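Local coordinates for fatty-acid-binding protein 1 (Arabidopsis thaliana, PDB 4DOO), which binds fatty acids, preferentially saturated ones, through its chalcone-isomerase-like domain and may take part in alpha-linolenic acid metabolism in the chloroplast, at residues V27-K31 with D41-F45; F14-I18 with A44-Y48. One frame throughout, in Å; residues are numbered along the deposited sequence.

Contact 1: V27-K31 with D41-F45. With DAO (lauric acid), chain C; DAO (lauric acid), chain D.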
loop_
_atom_site.group_PDB
_atom_site.type_symbol
_atom_site.label_atom_id
_atom_site.label_comp_id
_atom_site.label_asym_id
_atom_site.label_seq_id
_atom_site.Cartn_x
_atom_site.Cartn_y
_atom_site.Cartn_z
ATOM N N VAL A 27 -9.562 -2.889 -0.948
ATOM C CA VAL A 27 -9.777 -1.505 -1.355
ATOM C C VAL A 27 -10.209 -0.699 -0.140
ATOM O O VAL A 27 -11.084 -1.126 0.611
ATOM C CB VAL A 27 -10.866 -1.418 -2.445
ATOM C CG1 VAL A 27 -11.210 0.044 -2.734
ATOM C CG2 VAL A 27 -10.373 -2.101 -3.707
ATOM N N GLY A 28 -9.596 0.465 0.051
ATOM C CA GLY A 28 -9.941 1.291 1.192
ATOM C C GLY A 28 -9.825 2.785 0.947
ATOM O O GLY A 28 -9.572 3.229 -0.177
ATOM N N LEU A 29 -10.016 3.558 2.014
ATOM C CA LEU A 29 -9.937 5.011 1.950
ATOM C C LEU A 29 -8.967 5.533 3.001
ATOM O O LEU A 29 -8.948 5.050 4.136
ATOM C CB LEU A 29 -11.314 5.638 2.201
ATOM C CG LEU A 29 -12.458 5.368 1.223
ATOM C CD1 LEU A 29 -13.694 6.135 1.684
ATOM C CD2 LEU A 29 -12.060 5.800 -0.183
ATOM N N ARG A 30 -8.158 6.510 2.607
ATOM C CA ARG A 30 -7.202 7.143 3.504
ATOM C C ARG A 30 -7.869 8.463 3.844
ATOM O O ARG A 30 -8.077 9.306 2.966
ATOM C CB ARG A 30 -5.871 7.385 2.784
ATOM C CG ARG A 30 -4.688 7.786 3.667
ATOM C CD ARG A 30 -4.661 9.266 4.032
ATOM N NE ARG A 30 -3.331 9.652 4.506
ATOM C CZ ARG A 30 -3.100 10.400 5.578
ATOM N NH1 ARG A 30 -4.112 10.857 6.304
ATOM N NH2 ARG A 30 -1.851 10.687 5.928
ATOM N N LYS A 31 -8.226 8.628 5.110
ATOM C CA LYS A 31 -8.894 9.844 5.555
ATOM C C LYS A 31 -7.993 10.734 6.393
ATOM O O LYS A 31 -6.903 10.338 6.803
ATOM C CB LYS A 31 -10.133 9.484 6.378
ATOM C CG LYS A 31 -11.162 8.656 5.631
ATOM C CD LYS A 31 -12.240 8.134 6.569
ATOM C CE LYS A 31 -13.215 7.229 5.825
ATOM N NZ LYS A 31 -14.279 6.697 6.722
ATOM N N ASP A 41 -12.061 12.665 3.071
ATOM C CA ASP A 41 -11.584 11.479 2.367
ATOM C C ASP A 41 -10.489 12.023 1.462
ATOM O O ASP A 41 -10.774 12.801 0.551
ATOM C CB ASP A 41 -12.684 10.856 1.502
ATOM C CG ASP A 41 -13.906 10.446 2.307
ATOM O OD1 ASP A 41 -13.736 9.829 3.377
ATOM O OD2 ASP A 41 -15.037 10.735 1.860
ATOM N N VAL A 42 -9.244 11.627 1.709
ATOM C CA VAL A 42 -8.125 12.133 0.919
ATOM C C VAL A 42 -7.936 11.379 -0.387
ATOM O O VAL A 42 -7.843 11.990 -1.453
ATOM C CB VAL A 42 -6.821 12.098 1.727
ATOM C CG1 VAL A 42 -5.693 12.767 0.937
ATOM C CG2 VAL A 42 -7.027 12.824 3.057
ATOM N N TYR A 43 -7.866 10.053 -0.305
ATOM C CA TYR A 43 -7.719 9.236 -1.500
ATOM C C TYR A 43 -8.195 7.810 -1.261
ATOM O O TYR A 43 -8.288 7.358 -0.120
ATOM C CB TYR A 43 -6.261 9.219 -1.996
ATOM C CG TYR A 43 -5.220 8.626 -1.049
ATOM C CD1 TYR A 43 -4.413 9.450 -0.264
ATOM C CD2 TYR A 43 -5.014 7.246 -0.979
ATOM C CE1 TYR A 43 -3.418 8.915 0.561
ATOM C CE2 TYR A 43 -4.032 6.701 -0.160
ATOM C CZ TYR A 43 -3.233 7.540 0.605
ATOM O OH TYR A 43 -2.229 7.010 1.384
ATOM N N ALA A 44 -8.536 7.124 -2.348
ATOM C CA ALA A 44 -8.963 5.737 -2.276
ATOM C C ALA A 44 -7.737 4.943 -2.693
ATOM O O ALA A 44 -6.924 5.429 -3.483
ATOM C CB ALA A 44 -10.099 5.475 -3.248
ATOM N N PHE A 45 -7.582 3.738 -2.159
ATOM C CA PHE A 45 -6.432 2.929 -2.538
ATOM C C PHE A 45 -6.813 1.472 -2.732
ATOM O O PHE A 45 -7.811 0.994 -2.185
ATOM C CB PHE A 45 -5.297 3.079 -1.506
ATOM C CG PHE A 45 -5.643 2.592 -0.122
ATOM C CD1 PHE A 45 -5.499 1.246 0.215
ATOM C CD2 PHE A 45 -6.101 3.483 0.847
ATOM C CE1 PHE A 45 -5.807 0.790 1.503
ATOM C CE2 PHE A 45 -6.415 3.043 2.136
ATOM C CZ PHE A 45 -6.269 1.695 2.467
HETATM O O1 DAO C . 0.272 9.713 4.344
HETATM O O2 DAO C . -1.220 8.731 3.052
HETATM C C1 DAO C . -0.043 8.886 3.455
HETATM C C2 DAO C . 1.048 8.046 2.830
HETATM C C3 DAO C . 1.261 8.469 1.386
HETATM C C4 DAO C . 2.489 7.773 0.780
HETATM C C5 DAO C . 2.530 7.955 -0.738
HETATM C C6 DAO C . 3.112 9.313 -1.122
HETATM C C7 DAO C . 2.604 9.770 -2.480
HETATM C C8 DAO C . 2.803 11.270 -2.633
HETATM C C9 DAO C . 2.160 11.784 -3.909
HETATM C C10 DAO C . 2.443 13.273 -4.083
HETATM C C11 DAO C . 2.466 13.648 -5.561
HETATM C C12 DAO C . 2.528 15.151 -5.729
HETATM O O1 DAO D . -7.693 20.618 5.876
HETATM O O2 DAO D . -7.343 20.703 3.704
HETATM C C1 DAO D . -7.352 20.086 4.794
HETATM C C2 DAO D . -6.934 18.632 4.806
HETATM C C3 DAO D . -5.413 18.524 4.851
HETATM C C4 DAO D . -4.911 17.468 3.873
HETATM C C5 DAO D . -4.364 16.252 4.614
HETATM C C6 DAO D . -3.024 15.821 4.036
HETATM C C7 DAO D . -3.055 14.358 3.604
HETATM C C8 DAO D . -2.125 14.128 2.421
HETATM C C9 DAO D . -1.710 12.664 2.309
HETATM C C10 DAO D . -1.973 12.139 0.898
HETATM C C11 DAO D . -0.674 11.791 0.183
HETATM C C12 DAO D . -0.927 11.485 -1.279
#
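Segments 27-31 and 41-45 pair as the antiparallel arms of a beta hairpin, their axes 163° apart in direction, with G28 facing F45 and R30 facing Y43 as hydrogen-bonded pairs. A classic beta bulge interrupts the register: V42 and Y43 both face R30, whose O accepts a 2.9 Å bond from V42 N and a weak one from Y43 N. This hairpin belongs to the large antiparallel sheet of the chalcone-isomerase fold, and here it supplies R30 and Y43 to the fatty-acid site. R30 CB lies 3.5 Å from the centroid of the Y43 ring, over its face, in a CH-pi contact; chi1 of -168° sends CG on toward Y43 CZ and OH. Beyond the ring the guanidinium meets the carboxylate of one laurate: NE reaches O2 at 2.7 Å and NH2 reaches O1 at 2.8 Å, both N-H groups aimed almost straight. NH1 bonds K31 O, which helps fix the rotation of the group, while a second laurate lays C9 over one guanidinium face. With alanine at R30, CB would stay over the ring, but the carboxylate would probably lose its charged partner and both bonds from NE and NH2. Farther along, F45 covers G28, whose CA sits over the ring face. S110 also bonds laurate, and Y43 OH, bonded besides to Y181, donates to the same O2 that NE holds, at 2.6 Å.

Contact 2: F14-I18 with A44-Y48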
loop_
_atom_site.group_PDB
_atom_site.type_symbol
_atom_site.label_atom_id
_atom_site.label_comp_id
_atom_site.label_asym_id
_atom_site.label_seq_id
_atom_site.Cartn_x
_atom_site.Cartn_y
_atom_site.Cartn_z
ATOM N N PHE A 14 -11.207 0.321 -9.485
ATOM C CA PHE A 14 -9.899 -0.332 -9.484
ATOM C C PHE A 14 -9.999 -1.645 -10.254
ATOM O O PHE A 14 -10.912 -2.436 -10.026
ATOM C CB PHE A 14 -9.449 -0.648 -8.056
ATOM C CG PHE A 14 -9.138 0.563 -7.232
ATOM C CD1 PHE A 14 -7.837 1.043 -7.140
ATOM C CD2 PHE A 14 -10.151 1.230 -6.544
ATOM C CE1 PHE A 14 -7.548 2.169 -6.372
ATOM C CE2 PHE A 14 -9.868 2.354 -5.778
ATOM C CZ PHE A 14 -8.565 2.823 -5.691
ATOM N N PRO A 15 -9.053 -1.899 -11.171
ATOM C CA PRO A 15 -9.101 -3.151 -11.931
ATOM C C PRO A 15 -8.888 -4.350 -11.009
ATOM O O PRO A 15 -8.134 -4.274 -10.038
ATOM C CB PRO A 15 -7.977 -2.980 -12.949
ATOM C CG PRO A 15 -6.993 -2.094 -12.228
ATOM C CD PRO A 15 -7.902 -1.073 -11.573
ATOM N N ALA A 16 -9.565 -5.451 -11.314
ATOM C CA ALA A 16 -9.469 -6.670 -10.514
ATOM C C ALA A 16 -8.051 -7.236 -10.510
ATOM O O ALA A 16 -7.684 -8.019 -9.629
ATOM C CB ALA A 16 -10.449 -7.714 -11.045
ATOM N N SER A 17 -7.256 -6.842 -11.498
ATOM C CA SER A 17 -5.885 -7.307 -11.584
ATOM C C SER A 17 -5.081 -6.382 -12.469
ATOM O O SER A 17 -5.644 -5.600 -13.239
ATOM C CB SER A 17 -5.831 -8.732 -12.147
ATOM O OG SER A 17 -6.298 -8.777 -13.486
ATOM N N ILE A 18 -3.762 -6.463 -12.342
ATOM C CA ILE A 18 -2.851 -5.653 -13.139
ATOM C C ILE A 18 -1.801 -6.582 -13.742
ATOM O O ILE A 18 -0.997 -7.170 -13.020
ATOM C CB ILE A 18 -2.143 -4.581 -12.277
ATOM C CG1 ILE A 18 -3.178 -3.616 -11.693
ATOM C CG2 ILE A 18 -1.128 -3.817 -13.120
ATOM C CD1 ILE A 18 -2.586 -2.551 -10.798
ATOM N N ALA A 44 -8.536 7.124 -2.348
ATOM C CA ALA A 44 -8.963 5.737 -2.276
ATOM C C ALA A 44 -7.737 4.943 -2.693
ATOM O O ALA A 44 -6.924 5.429 -3.483
ATOM C CB ALA A 44 -10.099 5.475 -3.248
ATOM N N PHE A 45 -7.582 3.738 -2.159
ATOM C CA PHE A 45 -6.432 2.929 -2.538
ATOM C C PHE A 45 -6.813 1.472 -2.732
ATOM O O PHE A 45 -7.811 0.994 -2.185
ATOM C CB PHE A 45 -5.297 3.079 -1.506
ATOM C CG PHE A 45 -5.643 2.592 -0.122
ATOM C CD1 PHE A 45 -5.499 1.246 0.215
ATOM C CD2 PHE A 45 -6.101 3.483 0.847
ATOM C CE1 PHE A 45 -5.807 0.790 1.503
ATOM C CE2 PHE A 45 -6.415 3.043 2.136
ATOM C CZ PHE A 45 -6.269 1.695 2.467
ATOM N N GLY A 46 -6.032 0.782 -3.555
ATOM C CA GLY A 46 -6.276 -0.619 -3.823
ATOM C C GLY A 46 -4.959 -1.336 -3.619
ATOM O O GLY A 46 -3.923 -0.873 -4.101
ATOM N N VAL A 47 -4.987 -2.447 -2.893
ATOM C CA VAL A 47 -3.770 -3.201 -2.624
ATOM C C VAL A 47 -3.744 -4.474 -3.464
ATOM O O VAL A 47 -4.652 -5.303 -3.373
ATOM C CB VAL A 47 -3.671 -3.583 -1.132
ATOM C CG1 VAL A 47 -2.349 -4.296 -0.868
ATOM C CG2 VAL A 47 -3.784 -2.333 -0.262
ATOM N N TYR A 48 -2.693 -4.610 -4.275
ATOM C CA TYR A 48 -2.506 -5.758 -5.164
ATOM C C TYR A 48 -1.299 -6.600 -4.751
ATOM O O TYR A 48 -0.302 -6.066 -4.276
ATOM C CB TYR A 48 -2.265 -5.294 -6.602
ATOM C CG TYR A 48 -3.394 -4.524 -7.235
ATOM C CD1 TYR A 48 -3.611 -3.178 -6.927
ATOM C CD2 TYR A 48 -4.234 -5.134 -8.160
ATOM C CE1 TYR A 48 -4.636 -2.458 -7.529
ATOM C CE2 TYR A 48 -5.268 -4.423 -8.770
ATOM C CZ TYR A 48 -5.460 -3.086 -8.452
ATOM O OH TYR A 48 -6.478 -2.375 -9.051
#
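Y48 and I18 meet at about a right angle, the isoleucine lying over one face of the tyrosine ring. The tip carbon I18 CD1 stands 3.7 Å from the centroid of the Y48 ring and only 9° off its normal, a CH-pi contact centred on the ring, while CG1 covers the CE2 side of the same face. An extended outer arm (chi2 178°) carries CD1 inward from CG1 to the ring centre. P15 also crosses Y48 at about a right angle but meets its hydroxyl end: P15 CD approaches Y48 OH to 3.2 Å, and CG lies equally near that oxygen. The hydroxyl itself donates to P15 O over 2.7 Å, arriving in the carbonyl plane on a lone pair with a C=O...O angle of 135°. That carbonyl lies near the plane of the Y48 ring, so the phenol is engaged at its edge by the bond and over its face by the isoleucine.

F14 covers the start of 44-48 and, through CB, also touches Y48 OH. Its CZ and CE1 reach the backbone of 44-46, with CZ 3.7 Å from F45 C and CE1 3.5 Å from G46 N; A44 O lies at the ring's edge, in its plane. G46 makes room for this approach, since a side chain there would collide with F14 CD1. No backbone-to-backbone hydrogen bond joins the two segments; strand 22-33 lies between them in the sheet, and F14 and I18 also touch strand 87-93. The chemistry is thus mainly apolar packing with a single directional bond, so the bond to P15 O probably sets where the hydroxyl end of Y48 sits, while I18 over the face limits how the ring can shift.

From the N terminus the chain passes first through 14-18, then through 27-31 on strand 22-33, and turns back along strand 39-50, which supplies the second segment of both contacts. Contact 1 closes the short hairpin connection between 27-31 and 41-45. Contact 2 closes a longer path from 14-18 to 44-48, one that contains the whole of 27-31; the loop of contact 1 is nested inside that of contact 2, and their far segments overlap at A44 and F45. They also touch directly, V27 CG1 lying 4.0 Å from F14 CE2. Together they tie three successive strands of one sheet: contact 1 joins neighbours, whereas contact 2 spans the intervening strand 22-33.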